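Local atomic coordinates of probable adenylyl-sulfate kinase (Synechocystis sp., PDB entry 5CB8), a protein that probably catalyses the ATP-dependent phosphorylation of adenosine 5'-phosphosulfate at its 3'-hydroxyl, giving 3'-phosphoadenylyl sulfate, the activated form of sulfate. Residues 57-62 against 88-93; 81-86 against 102-107; 28-33 against 40-45. All coordinates share one frame; numbering follows the deposited sequence.

Contact 1: residues 57-62 against 88-93; sequences EVLDGD and FVSHLL. With ADX (adenosine-5'-phosphosulfate), chain G; ACT (acetate ion), chain J.
Glu57 and Leu93 meet where the outermost strand of this chain's sheet, 56-60, runs almost antiparallel to helix 76-94, the short segment axes 10.2 Å apart at closest approach. The glutamate is apolar at its root: its CB lies 4.0 Å from Leu93 CD1, and the next atom, CG, keeps the same 4.0 Å from that methyl, the two side chains crossing at about a right angle. At CG the chain bends (chi2 -63°), which carries the carboxylate off the leucine and toward the second subunit. There OE1 forms a salt bridge with Arg95 of the second subunit, while OE2 takes a hydrogen bond from Asn96 of that subunit. A glutamate suits this place because its methylenes pack and its charge is answered across the dimer.

One turn back on the helix, Val89 and Ser90 receive Leu59 of the strand: its CD1 lies 4.0 Å from Val89 CG1 and 3.4 Å from Ser90 OG. The small serine lets the leucine methyl come close, and its hydroxyl, bonded to Ile86 O, remains satisfied in an apolar setting. Asp60 caps the short helix that follows, OD1 receiving Asp62 N at 3.1 Å from well above the carboxylate plane. Gly61 brings its CA within 3.8 Å of O1A of adenosine-5'-phosphosulfate, and a CB here would run into the ligand's O2A, hence the glycine. Asp62 OD1 accepts from the ligand O3' at 3.0 Å, and its OD2 pairs with Lys140. The chemistry thus divides: aliphatic groups fasten strand to helix, while the carboxylates of Glu57, Asp60 and Asp62 serve in turn the subunit interface, the helix start and the substrate's 3'-hydroxyl.

Contact 2: residues 81-86 against 102-107; sequences TNIRRI and VSAISP. With ADX (adenosine-5'-phosphosulfate), chain G; SO4 (sulfate ion), chain I.
The pocket for the phosphosulfate group of adenosine-5'-phosphosulfate is lined here by Ile83 on helix 76-94 and by Ala104 and Ser106 of segment 102-107. Ile83 CD1 lies 3.8 Å from Ala104 CB and equally 3.8 Å from Ser106 CB, and it also approaches the sulfate oxygen O2B of the ligand. Folding at chi2 (-52°) brings this methyl in among the three, so a branched aliphatic chain forms an apolar floor beside the anion. Further along the helix, Ile86 CG2 meets Val102 CG1 at 3.8 Å, the two beta-branched side chains packing helix against sheet.

Two successive amides hold the anion from the loop. Ile105 N donates to the ligand's phosphate oxygen O2A at 2.8 Å (166°). The next amide, Ser106 N, donates to the ligand's sulfate oxygen O2B at 2.8 Å (160°). Asn82 reaches in from the helix, its ND2 giving a hydrogen bond to the ligand's O1B at 3.0 Å and a weak one to O1A; its OD1 is bonded to Thr69 OG1, which fixes the amide's rotation. Ser106, probably the residue that forms the phosphoserine intermediate, uses its OG otherwise in this complex. That hydroxyl donates to Ala104 O at 2.8 Å, coming from above the carbonyl plane, and is also hydrogen-bonded to Trp29 and Thr31, so three partners surround this buried group. A substrate site at the carboxyl ends of the strands of a parallel sheet flanked by helices is typical of the P-loop kinase fold, to which APS kinases belong.

Contact 3: residues 28-33 against 40-45; sequences IWLTGL and TITHAL
Flat groups play no part where Leu30 meets Ile41 and Thr42; the indole of Trp29 is carried on the other side of strand 26-31. There it meets the ring of Phe122 with planes about 30° apart, the side chains of Ile83 and Val102 touch it as well, and NE1 at its edge is hydrogen-bonded to Ser106 OG. The strand side chains facing helix 38-50, Ile28 and Leu30, are aliphatic. Leu30 CD2 is the atom that touches both helix residues, 3.7 Å from Ile41 CG2 and 3.5 Å from Thr42 OG1. Leu30 and Thr42 lie alongside, pointing opposite ways, and the threonine hydroxyl is bonded to Lys38 O within its own helix, so it can lie against a methyl without losing a polar partner. In Ile41 the branch CG2 stands anti to the backbone N, which turns it toward the leucine.

Strand, loop and helix here make up the P-loop (Walker A) unit, which probably binds ATP, and also the opening half of a beta-alpha-beta crossover leading to strand 56-60. Gly32, within the P-loop sequence, has backbone angles (160°/172°) that only glycine adopts readily, and its carbonyl is hydrogen-bonded to Lys38 NZ. Nearer the start of the strand, Ile28 CD1 faces Leu45 CD2 at 4.3 Å, a looser meeting of two long aliphatic chains. Ile185 of helix 178-191 touches both Ile41 and Leu45 and continues this apolar layer outward.

In the fold
The three contacts share one parallel sheet, in which strand 99-103 lies between 56-60 and 26-31. Contacts 1 and 2, with centres 9 Å apart, both use helix 76-94 on one face, whereas contact 3 places helix 38-50 on the other. Backbone bonds join them: Gly61 N to Ser103 O at 2.7 Å between contacts 1 and 2, and Leu30 N to Val102 O at 2.8 Å between contacts 2 and 3. Contact 1 meets the substrate's 3'-hydroxyl and contact 2 its phosphosulfate, while the Leu30 side chain of contact 3 stays about 10 Å from the ligand. Thr31 OG1 nonetheless reaches Ile105 O at 2.8 Å, tying the P-loop strand to the pocket.

Contact 1: residues 57-62 against 88-93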
# COMPACT_ATOMS: atom_id res chain seq x y z
N GLU B 57 -0.98 6.20 10.47
CA GLU B 57 -0.27 4.99 10.06
C GLU B 57 1.20 5.32 9.96
O GLU B 57 1.56 6.42 9.52
CB GLU B 57 -0.78 4.47 8.71
CG GLU B 57 -2.23 3.94 8.73
CD GLU B 57 -2.40 2.72 9.63
OE1 GLU B 57 -1.39 2.04 9.94
OE2 GLU B 57 -3.55 2.44 10.04
N VAL B 58 2.06 4.39 10.36
CA VAL B 58 3.50 4.60 10.23
C VAL B 58 4.04 3.68 9.16
O VAL B 58 3.73 2.49 9.16
CB VAL B 58 4.23 4.30 11.55
CG1 VAL B 58 5.74 4.44 11.38
CG2 VAL B 58 3.73 5.23 12.64
N LEU B 59 4.82 4.23 8.23
CA LEU B 59 5.51 3.42 7.23
C LEU B 59 7.00 3.65 7.41
O LEU B 59 7.56 4.64 6.92
CB LEU B 59 5.04 3.77 5.81
CG LEU B 59 3.55 3.51 5.50
CD1 LEU B 59 3.16 4.06 4.12
CD2 LEU B 59 3.22 2.02 5.58
N ASP B 60 7.64 2.75 8.16
CA ASP B 60 9.06 2.82 8.47
C ASP B 60 9.80 1.93 7.47
O ASP B 60 9.50 0.73 7.37
CB ASP B 60 9.26 2.30 9.90
CG ASP B 60 10.71 2.38 10.39
OD1 ASP B 60 11.65 2.49 9.57
OD2 ASP B 60 10.90 2.29 11.62
N GLY B 61 10.75 2.51 6.75
CA GLY B 61 11.51 1.76 5.75
C GLY B 61 12.06 0.42 6.23
O GLY B 61 11.97 -0.58 5.51
N ASP B 62 12.63 0.41 7.44
CA ASP B 62 13.19 -0.82 8.00
C ASP B 62 12.12 -1.88 8.15
O ASP B 62 12.38 -3.08 7.99
CB ASP B 62 13.76 -0.58 9.40
CG ASP B 62 14.88 0.45 9.43
OD1 ASP B 62 15.41 0.83 8.37
OD2 ASP B 62 15.23 0.88 10.56
N PHE B 88 3.07 5.38 -2.90
CA PHE B 88 1.77 4.90 -3.39
C PHE B 88 0.81 4.69 -2.23
O PHE B 88 -0.32 5.17 -2.24
CB PHE B 88 1.96 3.59 -4.17
CG PHE B 88 0.67 2.93 -4.61
CD1 PHE B 88 0.04 2.00 -3.80
CD2 PHE B 88 0.11 3.23 -5.84
CE1 PHE B 88 -1.14 1.39 -4.20
CE2 PHE B 88 -1.07 2.62 -6.26
CZ PHE B 88 -1.69 1.70 -5.43
N VAL B 89 1.26 3.94 -1.23
CA VAL B 89 0.43 3.63 -0.08
C VAL B 89 0.15 4.89 0.73
O VAL B 89 -0.97 5.10 1.19
CB VAL B 89 1.11 2.57 0.81
CG1 VAL B 89 0.28 2.28 2.06
CG2 VAL B 89 1.33 1.29 0.01
N SER B 90 1.17 5.74 0.89
CA SER B 90 1.01 7.00 1.63
C SER B 90 -0.04 7.89 0.98
O SER B 90 -0.83 8.54 1.66
CB SER B 90 2.34 7.76 1.70
OG SER B 90 3.32 7.01 2.39
N HIS B 91 -0.02 7.92 -0.35
CA HIS B 91 -0.98 8.71 -1.10
C HIS B 91 -2.42 8.23 -0.87
O HIS B 91 -3.31 9.05 -0.60
CB HIS B 91 -0.65 8.63 -2.59
CG HIS B 91 -1.52 9.49 -3.45
ND1 HIS B 91 -1.72 9.22 -4.79
CD2 HIS B 91 -2.23 10.61 -3.17
CE1 HIS B 91 -2.52 10.15 -5.30
NE2 HIS B 91 -2.85 10.99 -4.34
N LEU B 92 -2.66 6.93 -0.98
CA LEU B 92 -4.02 6.41 -0.77
C LEU B 92 -4.53 6.73 0.64
O LEU B 92 -5.70 7.09 0.82
CB LEU B 92 -4.09 4.90 -1.03
CG LEU B 92 -3.74 4.45 -2.44
CD1 LEU B 92 -4.02 2.95 -2.63
CD2 LEU B 92 -4.52 5.27 -3.45
N LEU B 93 -3.66 6.60 1.64
CA LEU B 93 -4.06 6.88 3.01
C LEU B 93 -4.32 8.37 3.22
O LEU B 93 -5.32 8.77 3.81
CB LEU B 93 -3.01 6.36 4.01
CG LEU B 93 -2.93 4.83 4.14
CD1 LEU B 93 -1.61 4.41 4.80
CD2 LEU B 93 -4.13 4.31 4.94
SB ADX G . 15.94 3.72 1.10
O1B ADX G . 15.32 2.80 0.13
O2B ADX G . 15.01 4.79 1.49
O3B ADX G . 17.17 4.27 0.52
PA ADX G . 15.37 2.51 3.52
O1A ADX G . 14.11 1.85 2.97
O2A ADX G . 15.04 3.64 4.50
O3A ADX G . 16.34 2.95 2.34
O5' ADX G . 16.19 1.38 4.30
C5' ADX G . 17.35 1.74 5.00
C4' ADX G . 17.72 0.82 6.03
O4' ADX G . 18.26 -0.39 5.40
C3' ADX G . 18.79 1.37 6.87
O3' ADX G . 18.25 1.82 8.04
C2' ADX G . 19.69 0.23 7.15
O2' ADX G . 19.36 -0.33 8.34
C1' ADX G . 19.44 -0.77 6.07
N9 ADX G . 20.49 -0.93 5.11
C8 ADX G . 21.02 -2.11 4.69
N7 ADX G . 21.84 -1.86 3.66
C5 ADX G . 21.83 -0.53 3.41
C6 ADX G . 22.48 0.27 2.47
N6 ADX G . 23.35 -0.33 1.46
N1 ADX G . 22.27 1.60 2.48
C2 ADX G . 21.42 2.15 3.38
N3 ADX G . 20.78 1.41 4.30
C4 ADX G . 20.96 0.07 4.33
C ACT J . -5.78 12.95 -4.89
O ACT J . -6.96 13.28 -4.62
OXT ACT J . -5.63 12.09 -5.79
CH3 ACT J . -4.63 13.55 -4.16

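Contact 2: residues 81-86 against 102-107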
# COMPACT_ATOMS: atom_id res chain seq x y z
N THR B 81 12.19 2.05 -6.49
CA THR B 81 10.98 1.24 -6.38
C THR B 81 10.45 1.30 -4.96
O THR B 81 9.24 1.47 -4.75
CB THR B 81 11.25 -0.22 -6.76
OG1 THR B 81 11.68 -0.27 -8.13
CG2 THR B 81 9.99 -1.06 -6.60
N ASN B 82 11.35 1.18 -3.99
CA ASN B 82 10.96 1.18 -2.58
C ASN B 82 10.23 2.47 -2.21
O ASN B 82 9.11 2.44 -1.69
CB ASN B 82 12.21 0.98 -1.71
CG ASN B 82 11.89 0.94 -0.22
OD1 ASN B 82 11.08 0.13 0.24
ND2 ASN B 82 12.56 1.80 0.55
N ILE B 83 10.85 3.60 -2.50
CA ILE B 83 10.27 4.88 -2.14
C ILE B 83 8.97 5.15 -2.90
O ILE B 83 8.00 5.64 -2.32
CB ILE B 83 11.28 6.02 -2.36
CG1 ILE B 83 12.48 5.82 -1.44
CG2 ILE B 83 10.62 7.37 -2.11
CD1 ILE B 83 12.11 5.61 0.04
N ARG B 84 8.94 4.82 -4.19
CA ARG B 84 7.71 5.00 -4.96
C ARG B 84 6.56 4.14 -4.43
O ARG B 84 5.39 4.58 -4.45
CB ARG B 84 7.96 4.73 -6.45
CG ARG B 84 8.68 5.88 -7.15
CD ARG B 84 9.22 5.46 -8.50
NE ARG B 84 9.65 6.62 -9.28
CZ ARG B 84 10.54 6.56 -10.27
NH1 ARG B 84 11.10 5.40 -10.58
NH2 ARG B 84 10.85 7.67 -10.93
N ARG B 85 6.87 2.95 -3.92
CA ARG B 85 5.81 2.07 -3.41
C ARG B 85 5.29 2.58 -2.06
O ARG B 85 4.08 2.56 -1.81
CB ARG B 85 6.31 0.63 -3.27
CG ARG B 85 5.19 -0.38 -3.00
CD ARG B 85 5.72 -1.82 -3.03
NE ARG B 85 6.33 -2.15 -4.32
CZ ARG B 85 7.18 -3.16 -4.50
NH1 ARG B 85 7.52 -3.94 -3.48
NH2 ARG B 85 7.67 -3.41 -5.70
N ILE B 86 6.20 3.04 -1.21
CA ILE B 86 5.81 3.68 0.04
C ILE B 86 4.95 4.92 -0.27
O ILE B 86 3.94 5.17 0.41
CB ILE B 86 7.06 4.07 0.86
CG1 ILE B 86 7.75 2.81 1.40
CG2 ILE B 86 6.67 5.01 2.02
CD1 ILE B 86 9.18 3.04 1.92
N VAL B 102 6.12 8.69 7.48
CA VAL B 102 7.09 7.87 6.74
C VAL B 102 8.48 8.12 7.28
O VAL B 102 8.87 9.27 7.51
CB VAL B 102 7.06 8.20 5.24
CG1 VAL B 102 8.17 7.42 4.50
CG2 VAL B 102 5.69 7.86 4.65
N SER B 103 9.23 7.05 7.50
CA SER B 103 10.62 7.16 7.89
C SER B 103 11.44 6.31 6.93
O SER B 103 11.37 5.08 6.97
CB SER B 103 10.83 6.65 9.32
OG SER B 103 12.19 6.74 9.70
N ALA B 104 12.20 6.96 6.06
CA ALA B 104 12.97 6.24 5.05
C ALA B 104 14.16 7.09 4.65
O ALA B 104 14.04 8.30 4.55
CB ALA B 104 12.10 5.93 3.83
N ILE B 105 15.30 6.45 4.42
CA ILE B 105 16.48 7.21 4.02
C ILE B 105 16.13 8.09 2.83
O ILE B 105 16.43 9.28 2.85
CB ILE B 105 17.68 6.31 3.68
CG1 ILE B 105 18.26 5.70 4.95
CG2 ILE B 105 18.77 7.12 2.98
CD1 ILE B 105 19.43 4.74 4.66
N SER B 106 15.43 7.51 1.84
CA SER B 106 14.99 8.25 0.64
C SER B 106 16.04 9.25 0.15
O SER B 106 15.80 10.46 0.17
CB SER B 106 13.65 8.95 0.88
OG SER B 106 13.61 9.64 2.12
N PRO B 107 17.19 8.73 -0.31
CA PRO B 107 18.38 9.56 -0.55
C PRO B 107 18.31 10.36 -1.84
O PRO B 107 19.15 11.25 -2.01
CB PRO B 107 19.50 8.52 -0.64
CG PRO B 107 18.82 7.29 -1.20
CD PRO B 107 17.43 7.30 -0.58
SB ADX G . 15.94 3.72 1.10
O1B ADX G . 15.32 2.80 0.13
O2B ADX G . 15.01 4.79 1.49
O3B ADX G . 17.17 4.27 0.52
PA ADX G . 15.37 2.51 3.52
O1A ADX G . 14.11 1.85 2.97
O2A ADX G . 15.04 3.64 4.50
O3A ADX G . 16.34 2.95 2.34
O5' ADX G . 16.19 1.38 4.30
C5' ADX G . 17.35 1.74 5.00
C4' ADX G . 17.72 0.82 6.03
O4' ADX G . 18.26 -0.39 5.40
C3' ADX G . 18.79 1.37 6.87
O3' ADX G . 18.25 1.82 8.04
C2' ADX G . 19.69 0.23 7.15
O2' ADX G . 19.36 -0.33 8.34
C1' ADX G . 19.44 -0.77 6.07
N9 ADX G . 20.49 -0.93 5.11
C8 ADX G . 21.02 -2.11 4.69
N7 ADX G . 21.84 -1.86 3.66
C5 ADX G . 21.83 -0.53 3.41
C6 ADX G . 22.48 0.27 2.47
N6 ADX G . 23.35 -0.33 1.46
N1 ADX G . 22.27 1.60 2.48
C2 ADX G . 21.42 2.15 3.38
N3 ADX G . 20.78 1.41 4.30
C4 ADX G . 20.96 0.07 4.33
S SO4 I . 9.43 1.71 -10.10
O1 SO4 I . 8.31 2.04 -9.21
O2 SO4 I . 9.76 0.29 -9.92
O3 SO4 I . 9.03 1.95 -11.49
O4 SO4 I . 10.61 2.55 -9.79

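Contact 3: residues 28-33 against 40-45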
# COMPACT_ATOMS: atom_id res chain seq x y z
N ILE B 28 3.77 12.92 6.48
CA ILE B 28 4.92 13.55 7.12
C ILE B 28 6.13 12.68 6.81
O ILE B 28 6.21 11.54 7.28
CB ILE B 28 4.70 13.67 8.64
CG1 ILE B 28 3.39 14.42 8.93
CG2 ILE B 28 5.89 14.36 9.33
CD1 ILE B 28 2.94 14.32 10.37
N TRP B 29 7.05 13.21 6.00
CA TRP B 29 8.09 12.39 5.37
C TRP B 29 9.48 12.69 5.94
O TRP B 29 10.08 13.72 5.63
CB TRP B 29 8.10 12.62 3.85
CG TRP B 29 8.97 11.65 3.10
CD1 TRP B 29 10.34 11.65 3.03
CD2 TRP B 29 8.53 10.53 2.32
NE1 TRP B 29 10.77 10.60 2.25
CE2 TRP B 29 9.68 9.89 1.81
CE3 TRP B 29 7.27 10.00 2.01
CZ2 TRP B 29 9.62 8.75 1.01
CZ3 TRP B 29 7.20 8.87 1.21
CH2 TRP B 29 8.37 8.26 0.71
N LEU B 30 9.99 11.77 6.76
CA LEU B 30 11.30 11.96 7.38
C LEU B 30 12.39 11.31 6.52
O LEU B 30 12.38 10.10 6.28
CB LEU B 30 11.32 11.38 8.80
CG LEU B 30 10.77 12.31 9.90
CD1 LEU B 30 9.31 12.63 9.67
CD2 LEU B 30 10.95 11.71 11.29
N THR B 31 13.32 12.14 6.06
CA THR B 31 14.44 11.69 5.25
C THR B 31 15.75 12.02 5.97
O THR B 31 15.81 12.99 6.72
CB THR B 31 14.40 12.37 3.85
OG1 THR B 31 15.53 11.95 3.07
CG2 THR B 31 14.41 13.89 3.98
N GLY B 32 16.78 11.21 5.77
CA GLY B 32 18.06 11.48 6.42
C GLY B 32 18.93 10.24 6.47
O GLY B 32 18.47 9.15 6.14
N LEU B 33 20.18 10.40 6.90
CA LEU B 33 21.15 9.30 6.92
C LEU B 33 20.72 8.17 7.84
O LEU B 33 19.91 8.38 8.75
CB LEU B 33 22.52 9.80 7.38
CG LEU B 33 23.18 10.88 6.51
CD1 LEU B 33 24.51 11.31 7.11
CD2 LEU B 33 23.38 10.33 5.10
N THR B 40 13.43 7.34 15.96
CA THR B 40 13.20 7.87 17.30
C THR B 40 12.19 9.02 17.29
O THR B 40 11.28 9.08 18.13
CB THR B 40 14.53 8.34 17.93
OG1 THR B 40 15.39 7.21 18.11
CG2 THR B 40 14.28 9.00 19.28
N ILE B 41 12.34 9.92 16.32
CA ILE B 41 11.42 11.05 16.16
C ILE B 41 10.05 10.55 15.73
O ILE B 41 9.02 11.00 16.24
CB ILE B 41 11.95 12.07 15.12
CG1 ILE B 41 13.18 12.79 15.67
CG2 ILE B 41 10.86 13.09 14.77
CD1 ILE B 41 13.87 13.71 14.65
N THR B 42 10.05 9.62 14.77
CA THR B 42 8.81 9.01 14.30
C THR B 42 8.00 8.45 15.46
O THR B 42 6.80 8.72 15.58
CB THR B 42 9.12 7.91 13.28
OG1 THR B 42 9.77 8.50 12.15
CG2 THR B 42 7.85 7.21 12.83
N HIS B 43 8.66 7.67 16.31
CA HIS B 43 7.95 7.00 17.40
C HIS B 43 7.42 8.01 18.42
O HIS B 43 6.30 7.87 18.91
CB HIS B 43 8.85 5.96 18.06
CG HIS B 43 9.11 4.77 17.18
ND1 HIS B 43 10.11 3.85 17.45
CD2 HIS B 43 8.50 4.33 16.05
CE1 HIS B 43 10.10 2.91 16.53
NE2 HIS B 43 9.14 3.18 15.66
N ALA B 44 8.22 9.03 18.71
CA ALA B 44 7.81 10.05 19.68
C ALA B 44 6.66 10.87 19.12
O ALA B 44 5.72 11.22 19.85
CB ALA B 44 8.99 10.94 20.04
N LEU B 45 6.74 11.19 17.84
CA LEU B 45 5.68 11.93 17.17
C LEU B 45 4.39 11.11 17.09
O LEU B 45 3.29 11.63 17.28
CB LEU B 45 6.13 12.33 15.76
CG LEU B 45 5.10 13.13 14.95
CD1 LEU B 45 4.70 14.39 15.70
CD2 LEU B 45 5.65 13.47 13.56